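Local coordinates for protein beta-galacturonidase (Eisenbergiella tayi, PDB 6NCW) that hydrolyses beta-galacturonides as a glycoside hydrolase of family 2, whose members are often assigned beta-glucuronidase activity, at residues F120-V128 / N346-G354. Numbering follows the deposited sequence.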
loop_
_atom_site.group_PDB
_atom_site.type_symbol
_atom_site.label_atom_id
_atom_site.label_comp_id
_atom_site.label_asym_id
_atom_site.label_seq_id
_atom_site.Cartn_x
_atom_site.Cartn_y
_atom_site.Cartn_z
ATOM N N PHE A 120 5.526 5.460 32.405
ATOM C CA PHE A 120 4.360 6.186 32.887
ATOM C C PHE A 120 4.068 5.777 34.326
ATOM O O PHE A 120 4.387 4.663 34.749
ATOM C CB PHE A 120 3.125 5.890 32.028
ATOM C CG PHE A 120 3.265 6.276 30.579
ATOM C CD1 PHE A 120 3.775 7.502 30.209
ATOM C CD2 PHE A 120 2.856 5.406 29.593
ATOM C CE1 PHE A 120 3.870 7.845 28.868
ATOM C CE2 PHE A 120 2.946 5.740 28.271
ATOM C CZ PHE A 120 3.463 6.954 27.904
ATOM N N GLY A 121 3.419 6.671 35.064
ATOM C CA GLY A 121 3.036 6.392 36.427
ATOM C C GLY A 121 2.880 7.650 37.257
ATOM O O GLY A 121 2.966 8.770 36.747
ATOM N N PRO A 122 2.671 7.481 38.570
ATOM C CA PRO A 122 2.312 8.632 39.422
ATOM C C PRO A 122 3.352 9.731 39.479
ATOM O O PRO A 122 2.994 10.892 39.744
ATOM C CB PRO A 122 2.123 7.992 40.806
ATOM C CG PRO A 122 1.854 6.553 40.533
ATOM C CD PRO A 122 2.627 6.206 39.304
ATOM N N ASP A 123 4.635 9.405 39.305
ATOM C CA ASP A 123 5.667 10.438 39.366
ATOM C C ASP A 123 5.601 11.386 38.178
ATOM O O ASP A 123 6.158 12.488 38.250
ATOM C CB ASP A 123 7.070 9.817 39.409
ATOM C CG ASP A 123 7.288 8.916 40.620
ATOM O OD1 ASP A 123 6.450 8.930 41.550
ATOM O OD2 ASP A 123 8.315 8.201 40.637
ATOM N N SER A 124 4.946 10.977 37.085
ATOM C CA SER A 124 4.979 11.706 35.820
ATOM C C SER A 124 3.597 12.282 35.543
ATOM O O SER A 124 2.672 11.543 35.193
ATOM C CB SER A 124 5.439 10.787 34.695
ATOM O OG SER A 124 5.390 11.466 33.454
ATOM N N ALA A 125 3.453 13.602 35.684
ATOM C CA ALA A 125 2.148 14.225 35.489
ATOM C C ALA A 125 1.937 14.758 34.078
ATOM O O ALA A 125 0.784 14.959 33.668
ATOM C CB ALA A 125 1.942 15.361 36.497
ATOM N N LEU A 126 3.014 14.988 33.328
ATOM C CA LEU A 126 2.923 15.523 31.976
ATOM C C LEU A 126 3.008 14.416 30.927
ATOM O O LEU A 126 2.139 14.306 30.056
ATOM C CB LEU A 126 4.035 16.578 31.771
ATOM C CG LEU A 126 4.068 17.694 32.831
ATOM C CD1 LEU A 126 5.134 18.747 32.508
ATOM C CD2 LEU A 126 2.715 18.358 32.991
ATOM N N HIS A 127 4.038 13.575 31.011
ATOM C CA HIS A 127 4.141 12.388 30.175
ATOM C C HIS A 127 3.208 11.316 30.712
ATOM O O HIS A 127 3.478 10.742 31.769
ATOM C CB HIS A 127 5.573 11.880 30.143
ATOM C CG HIS A 127 6.500 12.791 29.424
ATOM N ND1 HIS A 127 6.713 12.705 28.067
ATOM C CD2 HIS A 127 7.242 13.836 29.865
ATOM C CE1 HIS A 127 7.571 13.642 27.705
ATOM N NE2 HIS A 127 7.912 14.339 28.777
ATOM N N VAL A 128 2.122 11.055 29.979
ATOM C CA VAL A 128 1.076 10.083 30.309
ATOM C C VAL A 128 0.698 9.323 29.035
ATOM O O VAL A 128 1.087 9.746 27.937
ATOM C CB VAL A 128 -0.159 10.779 30.907
ATOM C CG1 VAL A 128 0.188 11.502 32.226
ATOM C CG2 VAL A 128 -0.751 11.741 29.898
ATOM N N ASN A 346 -2.751 15.621 40.056
ATOM C CA ASN A 346 -1.536 14.894 40.381
ATOM C C ASN A 346 -0.631 15.802 41.224
ATOM O O ASN A 346 -0.473 16.987 40.894
ATOM C CB ASN A 346 -0.838 14.450 39.087
ATOM C CG ASN A 346 0.413 13.631 39.339
ATOM O OD1 ASN A 346 1.377 14.136 39.884
ATOM N ND2 ASN A 346 0.408 12.367 38.910
ATOM N N PRO A 347 -0.080 15.312 42.340
ATOM C CA PRO A 347 0.685 16.201 43.238
ATOM C C PRO A 347 1.928 16.813 42.607
ATOM O O PRO A 347 2.484 17.756 43.188
ATOM C CB PRO A 347 1.056 15.288 44.421
ATOM C CG PRO A 347 0.928 13.911 43.919
ATOM C CD PRO A 347 -0.166 13.935 42.862
ATOM N N HIS A 348 2.393 16.310 41.461
ATOM C CA HIS A 348 3.546 16.894 40.783
ATOM C C HIS A 348 3.161 17.824 39.650
ATOM O O HIS A 348 4.058 18.422 39.044
ATOM C CB HIS A 348 4.469 15.803 40.218
ATOM C CG HIS A 348 4.876 14.778 41.224
ATOM N ND1 HIS A 348 5.667 15.079 42.311
ATOM C CD2 HIS A 348 4.591 13.456 41.316
ATOM C CE1 HIS A 348 5.855 13.985 43.028
ATOM N NE2 HIS A 348 5.213 12.987 42.449
ATOM N N PHE A 349 1.858 17.946 39.338
ATOM C CA PHE A 349 1.445 18.612 38.105
ATOM C C PHE A 349 1.869 20.081 38.080
ATOM O O PHE A 349 2.458 20.547 37.099
ATOM C CB PHE A 349 -0.069 18.493 37.908
ATOM C CG PHE A 349 -0.587 19.302 36.741
ATOM C CD1 PHE A 349 -0.383 18.871 35.433
ATOM C CD2 PHE A 349 -1.268 20.495 36.949
ATOM C CE1 PHE A 349 -0.860 19.609 34.352
ATOM C CE2 PHE A 349 -1.747 21.240 35.878
ATOM C CZ PHE A 349 -1.540 20.796 34.575
ATOM N N LYS A 350 1.558 20.832 39.143
ATOM C CA LYS A 350 1.884 22.260 39.158
ATOM C C LYS A 350 3.392 22.495 39.112
ATOM O O LYS A 350 3.871 23.365 38.373
ATOM C CB LYS A 350 1.270 22.926 40.390
ATOM C CG LYS A 350 -0.246 23.185 40.268
ATOM C CD LYS A 350 -0.953 23.083 41.621
ATOM C CE LYS A 350 -1.725 24.346 41.997
ATOM N NZ LYS A 350 -2.863 24.641 41.087
ATOM N N GLN A 351 4.154 21.725 39.894
ATOM C CA GLN A 351 5.607 21.861 39.894
ATOM C C GLN A 351 6.191 21.559 38.514
ATOM O O GLN A 351 7.078 22.277 38.034
ATOM C CB GLN A 351 6.205 20.939 40.968
ATOM C CG GLN A 351 7.691 21.157 41.260
ATOM C CD GLN A 351 7.975 22.508 41.875
ATOM O OE1 GLN A 351 8.664 23.343 41.281
ATOM N NE2 GLN A 351 7.452 22.734 43.075
ATOM N N GLN A 352 5.686 20.516 37.844
ATOM C CA GLN A 352 6.244 20.144 36.544
ATOM C C GLN A 352 5.843 21.132 35.447
ATOM O O GLN A 352 6.634 21.393 34.531
ATOM C CB GLN A 352 5.840 18.708 36.211
ATOM C CG GLN A 352 6.620 17.679 37.056
ATOM C CD GLN A 352 6.085 16.262 36.946
ATOM O OE1 GLN A 352 5.006 16.040 36.404
ATOM N NE2 GLN A 352 6.847 15.289 37.464
ATOM N N CYS A 353 4.647 21.720 35.537
ATOM C CA CYS A 353 4.263 22.776 34.608
ATOM C C CYS A 353 5.105 24.017 34.829
ATOM O O CYS A 353 5.701 24.556 33.884
ATOM C CB CYS A 353 2.781 23.111 34.770
ATOM S SG CYS A 353 1.674 21.978 33.965
ATOM N N GLY A 354 5.166 24.479 36.083
ATOM C CA GLY A 354 6.029 25.601 36.414
ATOM C C GLY A 354 7.462 25.405 35.963
ATOM O O GLY A 354 8.071 26.316 35.398
HETATM O O HOH W 1 4.577 10.061 42.882
#
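Where the N-terminal beta-sandwich of this family 2 glycosidase meets its TIM barrel, the loop between strands 109-117 and 142-147 docks on the first turn of barrel helix 349-364, and Gln352 reads the loop backbone with both ends of its amide. Its NE2 donates to Asp123 O (3.0 Å) in the carbonyl plane, while its OE1 takes Ala125 N at 3.0 Å on a lone pair. The chain is extended beyond CG (chi2 170°), which carries the amide out to the loop, and the two bonds together fix its rotation. Asn346, just before the turn into the helix, divides its amide: OD1 accepts from His348 N of its own segment, a capping bond, and ND2 donates across to Pro122 O at 3.1 Å, tilted 28° from that carbonyl's plane. A type I turn, Gly121 to Ser124, offers Pro122 O to Asn346 and Asp123 O to Gln352; a second, Asn346 to Phe349, leads into the helix. On the more exposed side, a water donates to Asp123 OD1 and joins it to His348 NE2, lying in the plane of the imidazole. Deeper in, Ala125 CB packs on Phe349 CB (4.0 Å), at the edge of the ring. Leu126 spreads its branches, CD1 against Gln352 CB and CD2 onto Cys353 SG (3.9 Å) and Phe349 CD1; it also touches His335, and its side chain lies about 9 Å from that of Arg337, a galacturonate-binding residue.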